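Local coordinates for cell division protein FtsI/penicillin binding protein 2 (Legionella pneumophila subsp. pneumophila ATCC 43290, PDB 4ZTK) that probably acts as a D,D-transpeptidase, a penicillin-binding protein that cross-links peptidoglycan during cell division, at residues 132-137 against 246-251; 146-151 against 174-179; 153-156 against 161-164; 228-233 against 237-242. One frame throughout, in Å; residues are numbered along the deposited sequence.

Contact 1: 132-137 against 246-251; sequences AKSINV and AGKTGT. With NHE (2-[N-cyclohexylamino]ethane sulfonic acid), chain B.
Between S134 and K248 the two segments come closest, and the first link on the way is A132. Its carbonyl O accepts a hydrogen bond from water 1, which in turn accepts one from K248 NZ at 2.9 Å, so the end of the K248 side chain is tied through one solvent molecule to the last turn of helix 127-133. That helix ends in a Schellman motif whose C-prime residue is S134, with positive phi (59°). S134 turns its CB toward the strand and holds OG anti to its backbone N, chi1 -157°; OG then lies 3.0 Å from K248 NZ and donates a hydrogen bond of 3.0 Å to O2 of the bound buffer molecule NHE. The K248 chain reaches this point with bends at chi2 and chi4, which fold NZ back over its own strand, where it donates to T249 O at 2.8 Å, the donor 24° out of the carbonyl plane. NHE O2 is also the acceptor for T249 OG1, at 2.5 Å, shorter than usual, while T251 OG1 donates to NHE O3 at 2.8 Å. O2 and O3 thus have hydroxyl donors, O2 from both segments, and O1 a weak amide one, T251 N. Further along, N136 OD1 accepts from K83 NZ. S80 and K83 fit an SxxK pattern, S134-I135-N136 an SxN and K248-T249-G250 a KTG, together consistent with the active-site cleft of penicillin-binding transpeptidases, the sulfonate probably lying where a substrate or β-lactam carboxylate would bind.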
loop_
_atom_site.group_PDB
_atom_site.type_symbol
_atom_site.label_atom_id
_atom_site.label_comp_id
_atom_site.label_asym_id
_atom_site.label_seq_id
_atom_site.Cartn_x
_atom_site.Cartn_y
_atom_site.Cartn_z
ATOM N N ALA A 132 9.961 -0.553 9.065
ATOM C CA ALA A 132 10.369 -1.903 8.658
ATOM C C ALA A 132 9.618 -2.998 9.412
ATOM O O ALA A 132 9.135 -3.958 8.816
ATOM C CB ALA A 132 11.889 -2.081 8.838
ATOM N N LYS A 133 9.522 -2.851 10.728
ATOM C CA LYS A 133 8.845 -3.842 11.551
ATOM C C LYS A 133 7.369 -3.511 11.725
ATOM O O LYS A 133 6.617 -4.297 12.293
ATOM C CB LYS A 133 9.543 -3.970 12.904
ATOM C CG LYS A 133 10.860 -4.727 12.828
ATOM C CD LYS A 133 11.941 -4.063 13.662
ATOM C CE LYS A 133 11.663 -4.187 15.152
ATOM N NZ LYS A 133 11.806 -5.585 15.644
ATOM N N SER A 134 6.966 -2.350 11.213
ATOM C CA SER A 134 5.581 -1.886 11.292
ATOM C C SER A 134 5.103 -1.755 12.741
ATOM O O SER A 134 4.096 -2.343 13.134
ATOM C CB SER A 134 4.654 -2.802 10.489
ATOM O OG SER A 134 3.470 -2.124 10.120
ATOM N N ILE A 135 5.832 -0.965 13.521
ATOM C CA ILE A 135 5.556 -0.803 14.945
ATOM C C ILE A 135 4.510 0.285 15.188
ATOM O O ILE A 135 4.786 1.475 15.027
ATOM C CB ILE A 135 6.849 -0.484 15.718
ATOM C CG1 ILE A 135 7.899 -1.558 15.425
ATOM C CG2 ILE A 135 6.571 -0.383 17.223
ATOM C CD1 ILE A 135 9.140 -1.455 16.282
ATOM N N ASN A 136 3.309 -0.144 15.569
ATOM C CA ASN A 136 2.160 0.747 15.706
ATOM C C ASN A 136 2.359 1.897 16.692
ATOM O O ASN A 136 2.113 3.055 16.356
ATOM C CB ASN A 136 0.907 -0.049 16.088
ATOM C CG ASN A 136 0.392 -0.915 14.948
ATOM O OD1 ASN A 136 0.717 -0.688 13.784
ATOM N ND2 ASN A 136 -0.425 -1.909 15.282
ATOM N N VAL A 137 2.793 1.578 17.907
ATOM C CA VAL A 137 2.928 2.596 18.949
ATOM C C VAL A 137 3.873 3.720 18.515
ATOM O O VAL A 137 3.607 4.891 18.775
ATOM C CB VAL A 137 3.364 1.984 20.303
ATOM C CG1 VAL A 137 3.723 3.075 21.309
ATOM C CG2 VAL A 137 2.255 1.105 20.858
ATOM N N ALA A 246 10.919 -1.562 -3.106
ATOM C CA ALA A 246 10.378 -0.723 -2.044
ATOM C C ALA A 246 8.931 -1.121 -1.826
ATOM O O ALA A 246 8.167 -1.217 -2.784
ATOM C CB ALA A 246 10.461 0.739 -2.439
ATOM N N GLY A 247 8.548 -1.360 -0.576
ATOM C CA GLY A 247 7.176 -1.731 -0.292
ATOM C C GLY A 247 6.782 -1.765 1.171
ATOM O O GLY A 247 7.632 -1.770 2.064
ATOM N N LYS A 248 5.477 -1.799 1.406
ATOM C CA LYS A 248 4.932 -1.775 2.757
ATOM C C LYS A 248 3.775 -2.749 2.894
ATOM O O LYS A 248 2.835 -2.737 2.100
ATOM C CB LYS A 248 4.456 -0.367 3.130
ATOM C CG LYS A 248 3.886 -0.269 4.542
ATOM C CD LYS A 248 5.003 -0.263 5.577
ATOM C CE LYS A 248 4.473 -0.475 6.984
ATOM N NZ LYS A 248 3.970 -1.864 7.200
ATOM N N THR A 249 3.858 -3.590 3.915
ATOM C CA THR A 249 2.816 -4.549 4.223
ATOM C C THR A 249 1.657 -3.888 4.954
ATOM O O THR A 249 1.824 -2.859 5.617
ATOM C CB THR A 249 3.359 -5.652 5.141
ATOM O OG1 THR A 249 3.920 -5.051 6.322
ATOM C CG2 THR A 249 4.441 -6.443 4.426
ATOM N N GLY A 250 0.483 -4.494 4.834
ATOM C CA GLY A 250 -0.654 -4.128 5.659
ATOM C C GLY A 250 -1.527 -5.338 5.940
ATOM O O GLY A 250 -1.653 -6.230 5.098
ATOM N N THR A 251 -2.110 -5.370 7.134
ATOM C CA THR A 251 -3.079 -6.391 7.509
ATOM C C THR A 251 -4.256 -5.712 8.201
ATOM O O THR A 251 -4.109 -5.143 9.279
ATOM C CB THR A 251 -2.476 -7.441 8.470
ATOM O OG1 THR A 251 -1.259 -7.954 7.919
ATOM C CG2 THR A 251 -3.448 -8.588 8.688
HETATM C "C3'" NHE B . -1.446 -10.893 11.809
HETATM C "C2'" NHE B . -0.123 -10.143 11.706
HETATM C "C1'" NHE B . -0.354 -8.642 11.576
HETATM C "C6'" NHE B . -1.055 -8.087 12.814
HETATM N N NHE B . 0.941 -7.959 11.404
HETATM C C1 NHE B . 0.693 -6.551 11.067
HETATM C C2 NHE B . 1.904 -5.995 10.340
HETATM S S NHE B . 1.402 -5.268 8.929
HETATM O O1 NHE B . 0.277 -4.417 9.202
HETATM O O2 NHE B . 2.640 -4.369 8.361
HETATM O O3 NHE B . 1.033 -6.294 7.989
HETATM C "C5'" NHE B . -1.730 -9.182 13.635
HETATM C "C4'" NHE B . -2.436 -10.182 12.727
HETATM O O HOH W 1 6.673 -2.864 7.043
#

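Contact 2: 146-151 against 174-179; sequences AGVPVI and LQLAMA
L176 keeps CG anti to its carbonyl carbon (chi1 -72°), and chi2 of 175° extends CD1 away from its own helix, so that the two methyls fork over the start of helix 148-157. V148 answers with a chi1 of 170°, which sets CG2 beside its backbone N, on the flank that L176 reaches. The fork divides the work. CD1 lies against the backbone where the helix starts, 3.6 Å from V148 N and 3.8 Å from G147 C, and it also meets V148 CG2 at 3.7 Å. CD2 turns to the next helical turn and rests on I151, 3.8 Å from CB, with CG1 and CG2 of I151 both at 4.0 Å. I151 points its CB toward helix 172-181, so the leucine methyl meets the branch point of that side chain. No hydrogen bond joins the two segments; the side-chain contacts are apolar, and CD1 adds its packing on backbone atoms. G147 has positive phi, in a backbone conformation that calls for glycine, and serves as N-cap residue of the helix: its O accepts from I151 N at 3.0 Å. L176 CD1 therefore packs on the chain just where it changes direction from helix 136-146 into helix 148-157. That preceding helix closes another flank, with S143 OG hydrogen-bonded to L176 O and Q144 touching the leucine side chain, while I86 and A89 of helix 83-92 pack on I151. Several helices converge on one leucine and one isoleucine here, as is characteristic of the helical part of the transpeptidase fold of the β-lactamase clan.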
loop_
_atom_site.group_PDB
_atom_site.type_symbol
_atom_site.label_atom_id
_atom_site.label_comp_id
_atom_site.label_asym_id
_atom_site.label_seq_id
_atom_site.Cartn_x
_atom_site.Cartn_y
_atom_site.Cartn_z
ATOM N N ALA A 146 3.469 15.131 15.362
ATOM C CA ALA A 146 3.449 15.960 14.160
ATOM C C ALA A 146 2.297 16.956 14.226
ATOM O O ALA A 146 2.446 18.117 13.848
ATOM C CB ALA A 146 3.337 15.090 12.906
ATOM N N GLY A 147 1.149 16.494 14.709
ATOM C CA GLY A 147 0.010 17.370 14.913
ATOM C C GLY A 147 -1.025 17.268 13.815
ATOM O O GLY A 147 -0.718 16.889 12.685
ATOM N N VAL A 148 -2.259 17.624 14.150
ATOM C CA VAL A 148 -3.375 17.537 13.215
ATOM C C VAL A 148 -3.206 18.342 11.913
ATOM O O VAL A 148 -3.464 17.807 10.834
ATOM C CB VAL A 148 -4.719 17.868 13.909
ATOM C CG1 VAL A 148 -5.844 18.006 12.890
ATOM C CG2 VAL A 148 -5.045 16.796 14.935
ATOM N N PRO A 149 -2.774 19.619 12.000
ATOM C CA PRO A 149 -2.614 20.363 10.743
ATOM C C PRO A 149 -1.592 19.723 9.802
ATOM O O PRO A 149 -1.855 19.608 8.606
ATOM C CB PRO A 149 -2.109 21.732 11.209
ATOM C CG PRO A 149 -2.627 21.868 12.592
ATOM C CD PRO A 149 -2.550 20.487 13.172
ATOM N N VAL A 150 -0.453 19.299 10.342
ATOM C CA VAL A 150 0.603 18.709 9.525
ATOM C C VAL A 150 0.143 17.412 8.872
ATOM O O VAL A 150 0.302 17.220 7.660
ATOM C CB VAL A 150 1.881 18.447 10.353
ATOM C CG1 VAL A 150 2.888 17.642 9.543
ATOM C CG2 VAL A 150 2.489 19.765 10.820
ATOM N N ILE A 151 -0.437 16.525 9.676
ATOM C CA ILE A 151 -0.841 15.208 9.190
ATOM C C ILE A 151 -2.026 15.271 8.219
ATOM O O ILE A 151 -1.993 14.659 7.155
ATOM C CB ILE A 151 -1.154 14.243 10.351
ATOM C CG1 ILE A 151 0.119 13.931 11.144
ATOM C CG2 ILE A 151 -1.776 12.950 9.826
ATOM C CD1 ILE A 151 1.187 13.178 10.342
ATOM N N LEU A 174 -6.478 11.011 19.594
ATOM C CA LEU A 174 -7.105 9.736 19.293
ATOM C C LEU A 174 -7.232 9.567 17.783
ATOM O O LEU A 174 -6.973 8.492 17.248
ATOM C CB LEU A 174 -8.474 9.624 19.960
ATOM C CG LEU A 174 -8.981 8.198 20.179
ATOM C CD1 LEU A 174 -7.999 7.418 21.042
ATOM C CD2 LEU A 174 -10.360 8.200 20.818
ATOM N N GLN A 175 -7.619 10.641 17.100
ATOM C CA GLN A 175 -7.803 10.590 15.654
ATOM C C GLN A 175 -6.480 10.519 14.893
ATOM O O GLN A 175 -6.410 9.904 13.832
ATOM C CB GLN A 175 -8.661 11.760 15.178
ATOM C CG GLN A 175 -10.080 11.685 15.715
ATOM C CD GLN A 175 -10.973 12.781 15.184
ATOM O OE1 GLN A 175 -11.640 12.611 14.164
ATOM N NE2 GLN A 175 -10.998 13.916 15.878
ATOM N N LEU A 176 -5.434 11.136 15.435
ATOM C CA LEU A 176 -4.097 10.980 14.860
ATOM C C LEU A 176 -3.599 9.544 15.059
ATOM O O LEU A 176 -2.856 9.012 14.237
ATOM C CB LEU A 176 -3.118 11.984 15.471
ATOM C CG LEU A 176 -3.324 13.436 15.027
ATOM C CD1 LEU A 176 -2.388 14.374 15.773
ATOM C CD2 LEU A 176 -3.130 13.572 13.518
ATOM N N ALA A 177 -4.016 8.922 16.158
ATOM C CA ALA A 177 -3.678 7.528 16.413
ATOM C C ALA A 177 -4.349 6.641 15.375
ATOM O O ALA A 177 -3.733 5.724 14.835
ATOM C CB ALA A 177 -4.104 7.124 17.824
HETATM N N MSE A 178 -5.617 6.926 15.097
HETATM C CA MSE A 178 -6.367 6.171 14.100
HETATM C C MSE A 178 -5.772 6.371 12.712
HETATM O O MSE A 178 -5.713 5.439 11.916
HETATM C CB MSE A 178 -7.836 6.593 14.099
HETATM C CG MSE A 178 -8.580 6.250 15.382
HETATM SE SE MSE A 178 -10.418 6.900 15.364
HETATM C CE MSE A 178 -11.168 5.676 14.041
ATOM N N ALA A 179 -5.336 7.596 12.432
ATOM C CA ALA A 179 -4.689 7.913 11.162
ATOM C C ALA A 179 -3.437 7.071 10.957
ATOM O O ALA A 179 -3.217 6.526 9.879
ATOM C CB ALA A 179 -4.340 9.389 11.103
#

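Contact 3: 153-156 against 161-164; sequences KKLT and DMNS
M162, a selenomethionine, carries the contact with L155 and T156 and can be followed outward. Its CB lies 3.6 Å from T156 OG1, and CG comes to 3.5 Å from the same oxygen, the two side chains sliding past each other in opposite directions. SE then passes over L155, 3.9 Å from both its CB and CD2. CE finishes at 3.8 Å from L155 CD2. Bends at chi2 (-63°) and chi3 (-74°) curl the chain and bring SE and CE across the leucine. The T156 hydroxyl is only brushed by these carbons: its polar partners are R152 O, one turn back in the helix, and water 2. This water donates to T156 OG1 and N163 OD1 and accepts from M162 N at 2.7 Å, so three bonds pin it between helix and loop. On the loop, D161 OD1 receives N163 N nearly along its C-O axis and S164 N almost straight, at 171°. F85 and I86 of helix 83-92 also touch L155. The contact therefore combines an Asx turn and an Asx motif at D161 with a buried selenoether side chain folded back on helix 148-157 as the chain leaves it.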
loop_
_atom_site.group_PDB
_atom_site.type_symbol
_atom_site.label_atom_id
_atom_site.label_comp_id
_atom_site.label_asym_id
_atom_site.label_seq_id
_atom_site.Cartn_x
_atom_site.Cartn_y
_atom_site.Cartn_z
ATOM N N LYS A 153 -3.180 17.839 6.394
ATOM C CA LYS A 153 -2.831 18.555 5.171
ATOM C C LYS A 153 -1.939 17.727 4.254
ATOM O O LYS A 153 -2.213 17.596 3.059
ATOM C CB LYS A 153 -2.144 19.881 5.500
ATOM C CG LYS A 153 -1.489 20.548 4.299
ATOM C CD LYS A 153 -0.981 21.941 4.647
ATOM C CE LYS A 153 -0.207 22.550 3.489
ATOM N NZ LYS A 153 0.975 21.716 3.115
ATOM N N LYS A 154 -0.871 17.168 4.809
ATOM C CA LYS A 154 0.085 16.434 3.991
ATOM C C LYS A 154 -0.507 15.139 3.439
ATOM O O LYS A 154 -0.261 14.788 2.286
ATOM C CB LYS A 154 1.392 16.178 4.749
ATOM C CG LYS A 154 2.497 15.567 3.888
ATOM C CD LYS A 154 2.831 16.449 2.690
ATOM C CE LYS A 154 3.355 17.805 3.126
ATOM N NZ LYS A 154 3.522 18.717 1.963
ATOM N N LEU A 155 -1.300 14.434 4.243
ATOM C CA LEU A 155 -1.921 13.203 3.754
ATOM C C LEU A 155 -2.987 13.500 2.696
ATOM O O LEU A 155 -3.182 12.717 1.763
ATOM C CB LEU A 155 -2.498 12.362 4.894
ATOM C CG LEU A 155 -1.581 11.213 5.334
ATOM C CD1 LEU A 155 -0.250 11.741 5.857
ATOM C CD2 LEU A 155 -2.261 10.329 6.370
ATOM N N THR A 156 -3.661 14.637 2.838
ATOM C CA THR A 156 -4.625 15.071 1.837
ATOM C C THR A 156 -3.907 15.317 0.515
ATOM O O THR A 156 -4.374 14.905 -0.546
ATOM C CB THR A 156 -5.385 16.340 2.291
ATOM O OG1 THR A 156 -6.268 15.998 3.367
ATOM C CG2 THR A 156 -6.205 16.940 1.140
ATOM N N ASP A 161 -8.265 10.794 1.750
ATOM C CA ASP A 161 -9.440 11.444 2.314
ATOM C C ASP A 161 -9.268 11.597 3.824
ATOM O O ASP A 161 -9.397 10.632 4.569
ATOM C CB ASP A 161 -10.677 10.598 2.011
ATOM C CG ASP A 161 -11.967 11.195 2.561
ATOM O OD1 ASP A 161 -11.941 12.203 3.305
ATOM O OD2 ASP A 161 -13.029 10.631 2.238
HETATM N N MSE A 162 -8.992 12.815 4.272
HETATM C CA MSE A 162 -8.871 13.087 5.698
HETATM C C MSE A 162 -10.081 13.878 6.181
HETATM O O MSE A 162 -10.003 14.626 7.157
HETATM C CB MSE A 162 -7.581 13.853 5.977
HETATM C CG MSE A 162 -6.352 13.190 5.378
HETATM SE SE MSE A 162 -6.022 11.415 6.129
HETATM C CE MSE A 162 -5.354 11.970 7.878
ATOM N N ASN A 163 -11.205 13.701 5.490
ATOM C CA ASN A 163 -12.418 14.451 5.807
ATOM C C ASN A 163 -13.627 13.584 6.150
ATOM O O ASN A 163 -14.308 13.844 7.134
ATOM C CB ASN A 163 -12.766 15.416 4.673
ATOM C CG ASN A 163 -11.960 16.700 4.733
ATOM O OD1 ASN A 163 -10.806 16.744 4.304
ATOM N ND2 ASN A 163 -12.567 17.757 5.267
ATOM N N SER A 164 -13.888 12.561 5.342
ATOM C CA SER A 164 -15.064 11.712 5.533
ATOM C C SER A 164 -15.146 11.144 6.936
ATOM O O SER A 164 -16.040 11.488 7.705
ATOM C CB SER A 164 -15.064 10.557 4.536
ATOM O OG SER A 164 -15.129 11.035 3.207
HETATM O O HOH W 2 -8.986 15.050 2.752
#

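Contact 4: 228-233 against 237-242; sequences NAVTNG and LAVIPG
Apolar contact between V230 and V239 makes up most of this junction between the last turn of helix 216-231 and the loop that follows it. V230 CG1 and V239 CG2 approach to 3.7 Å, the two side chains passing in opposite directions. V230 places CG1 anti to its backbone N (chi1 169°), which carries that methyl outward to the loop; the same methyl also reaches A238 CB at 4.1 Å. F263 of strand 259-267 touches both V230 and A238, extending the apolar patch toward the sheet.

Methyl-on-backbone contacts are the second kind. V230 CG1 lies 3.9 Å from both A238 C and V239 N, so it rests on the peptide group between those residues. In return V239 CG2 rests on the helix end, 3.5 Å from V230 O and 3.9 Å from T231 CA.

Hydrogen bonds do not cross between the segments. At the helix end, N232 N donates to N228 O at 2.8 Å, closing the final turn, and a backbone hydrogen bond joins A229 to G235 of the intervening link. Farther on, I240 packs on R304, A307 and M308 of helix 295-310.

With two valine methyls on each other's backbones and no polar pairing across the gap, the chemistry implies that the direct contact between loop and helix end rests on van der Waals packing and not on hydrogen bonds.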
loop_
_atom_site.group_PDB
_atom_site.type_symbol
_atom_site.label_atom_id
_atom_site.label_comp_id
_atom_site.label_asym_id
_atom_site.label_seq_id
_atom_site.Cartn_x
_atom_site.Cartn_y
_atom_site.Cartn_z
ATOM N N ASN A 228 14.295 -0.844 3.000
ATOM C CA ASN A 228 14.687 -1.521 4.223
ATOM C C ASN A 228 13.546 -2.338 4.812
ATOM O O ASN A 228 13.770 -3.391 5.411
ATOM C CB ASN A 228 15.188 -0.508 5.248
ATOM C CG ASN A 228 15.760 -1.169 6.478
ATOM O OD1 ASN A 228 16.750 -1.894 6.397
ATOM N ND2 ASN A 228 15.142 -0.920 7.627
ATOM N N ALA A 229 12.320 -1.852 4.636
ATOM C CA ALA A 229 11.133 -2.591 5.072
ATOM C C ALA A 229 11.002 -3.924 4.333
ATOM O O ALA A 229 10.393 -4.867 4.838
ATOM C CB ALA A 229 9.882 -1.753 4.869
ATOM N N VAL A 230 11.565 -3.996 3.130
ATOM C CA VAL A 230 11.514 -5.221 2.341
ATOM C C VAL A 230 12.709 -6.134 2.632
ATOM O O VAL A 230 12.534 -7.307 2.925
ATOM C CB VAL A 230 11.425 -4.930 0.828
ATOM C CG1 VAL A 230 11.637 -6.219 0.022
ATOM C CG2 VAL A 230 10.070 -4.298 0.481
ATOM N N THR A 231 13.920 -5.598 2.565
ATOM C CA THR A 231 15.099 -6.432 2.772
ATOM C C THR A 231 15.242 -6.873 4.229
ATOM O O THR A 231 15.744 -7.960 4.508
ATOM C CB THR A 231 16.394 -5.726 2.324
ATOM O OG1 THR A 231 16.758 -4.725 3.280
ATOM C CG2 THR A 231 16.203 -5.078 0.970
ATOM N N ASN A 232 14.791 -6.036 5.159
ATOM C CA ASN A 232 14.992 -6.314 6.580
ATOM C C ASN A 232 13.758 -6.121 7.455
ATOM O O ASN A 232 13.876 -5.781 8.628
ATOM C CB ASN A 232 16.141 -5.457 7.121
ATOM C CG ASN A 232 17.439 -5.675 6.360
ATOM O OD1 ASN A 232 17.927 -4.780 5.668
ATOM N ND2 ASN A 232 18.003 -6.869 6.485
ATOM N N GLY A 233 12.576 -6.340 6.892
ATOM C CA GLY A 233 11.350 -6.145 7.642
ATOM C C GLY A 233 10.251 -7.108 7.248
ATOM O O GLY A 233 10.520 -8.193 6.740
ATOM N N LEU A 237 9.418 -11.278 1.940
ATOM C CA LEU A 237 9.039 -12.198 0.868
ATOM C C LEU A 237 8.928 -11.500 -0.489
ATOM O O LEU A 237 8.673 -12.144 -1.504
ATOM C CB LEU A 237 7.724 -12.915 1.203
ATOM C CG LEU A 237 7.684 -13.780 2.466
ATOM C CD1 LEU A 237 6.353 -14.513 2.575
ATOM C CD2 LEU A 237 8.836 -14.763 2.480
ATOM N N ALA A 238 9.113 -10.182 -0.503
ATOM C CA ALA A 238 9.102 -9.425 -1.751
ATOM C C ALA A 238 10.506 -9.192 -2.303
ATOM O O ALA A 238 10.667 -8.553 -3.344
ATOM C CB ALA A 238 8.379 -8.094 -1.563
ATOM N N VAL A 239 11.519 -9.707 -1.612
ATOM C CA VAL A 239 12.906 -9.508 -2.029
ATOM C C VAL A 239 13.204 -10.143 -3.385
ATOM O O VAL A 239 12.846 -11.290 -3.627
ATOM C CB VAL A 239 13.894 -10.063 -0.986
ATOM C CG1 VAL A 239 15.295 -10.203 -1.586
ATOM C CG2 VAL A 239 13.920 -9.174 0.250
ATOM N N ILE A 240 13.853 -9.386 -4.267
ATOM C CA ILE A 240 14.332 -9.923 -5.540
ATOM C C ILE A 240 15.817 -9.635 -5.685
ATOM O O ILE A 240 16.213 -8.481 -5.822
ATOM C CB ILE A 240 13.611 -9.290 -6.736
ATOM C CG1 ILE A 240 12.103 -9.530 -6.653
ATOM C CG2 ILE A 240 14.178 -9.828 -8.039
ATOM C CD1 ILE A 240 11.307 -8.709 -7.658
ATOM N N PRO A 241 16.648 -10.686 -5.648
ATOM C CA PRO A 241 18.099 -10.532 -5.786
ATOM C C PRO A 241 18.476 -9.699 -7.006
ATOM O O PRO A 241 18.075 -10.018 -8.126
ATOM C CB PRO A 241 18.579 -11.973 -5.961
ATOM C CG PRO A 241 17.582 -12.776 -5.199
ATOM C CD PRO A 241 16.264 -12.092 -5.429
ATOM N N GLY A 242 19.223 -8.626 -6.775
ATOM C CA GLY A 242 19.719 -7.793 -7.854
ATOM C C GLY A 242 18.749 -6.707 -8.277
ATOM O O GLY A 242 19.042 -5.917 -9.174
#

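Overall arrangement
Contacts 2 and 3 both use helix 148-157, with centres 10 Å apart, and M162 CE lies 4.2 Å from I151 CG2, so their apolar surfaces run together; contact 3 adds a water and an Asx turn beside the apolar contact, whereas contact 2 lacks bridging polar groups. Contact 3 is buried, while contacts 1, 2 and 4 are partly buried. Contacts 1 and 4 meet at the beginning of strand 246-253, where V230 CG2 comes 3.5 Å from G247 N. Contact 1, nearest the chain centre, is a polar cleft lined by hydroxyls and lysine, while contact 4 is methyl packing. Contacts 3 and 4 lie on opposite sides of that centre, about 17 Å apart at nearest atoms.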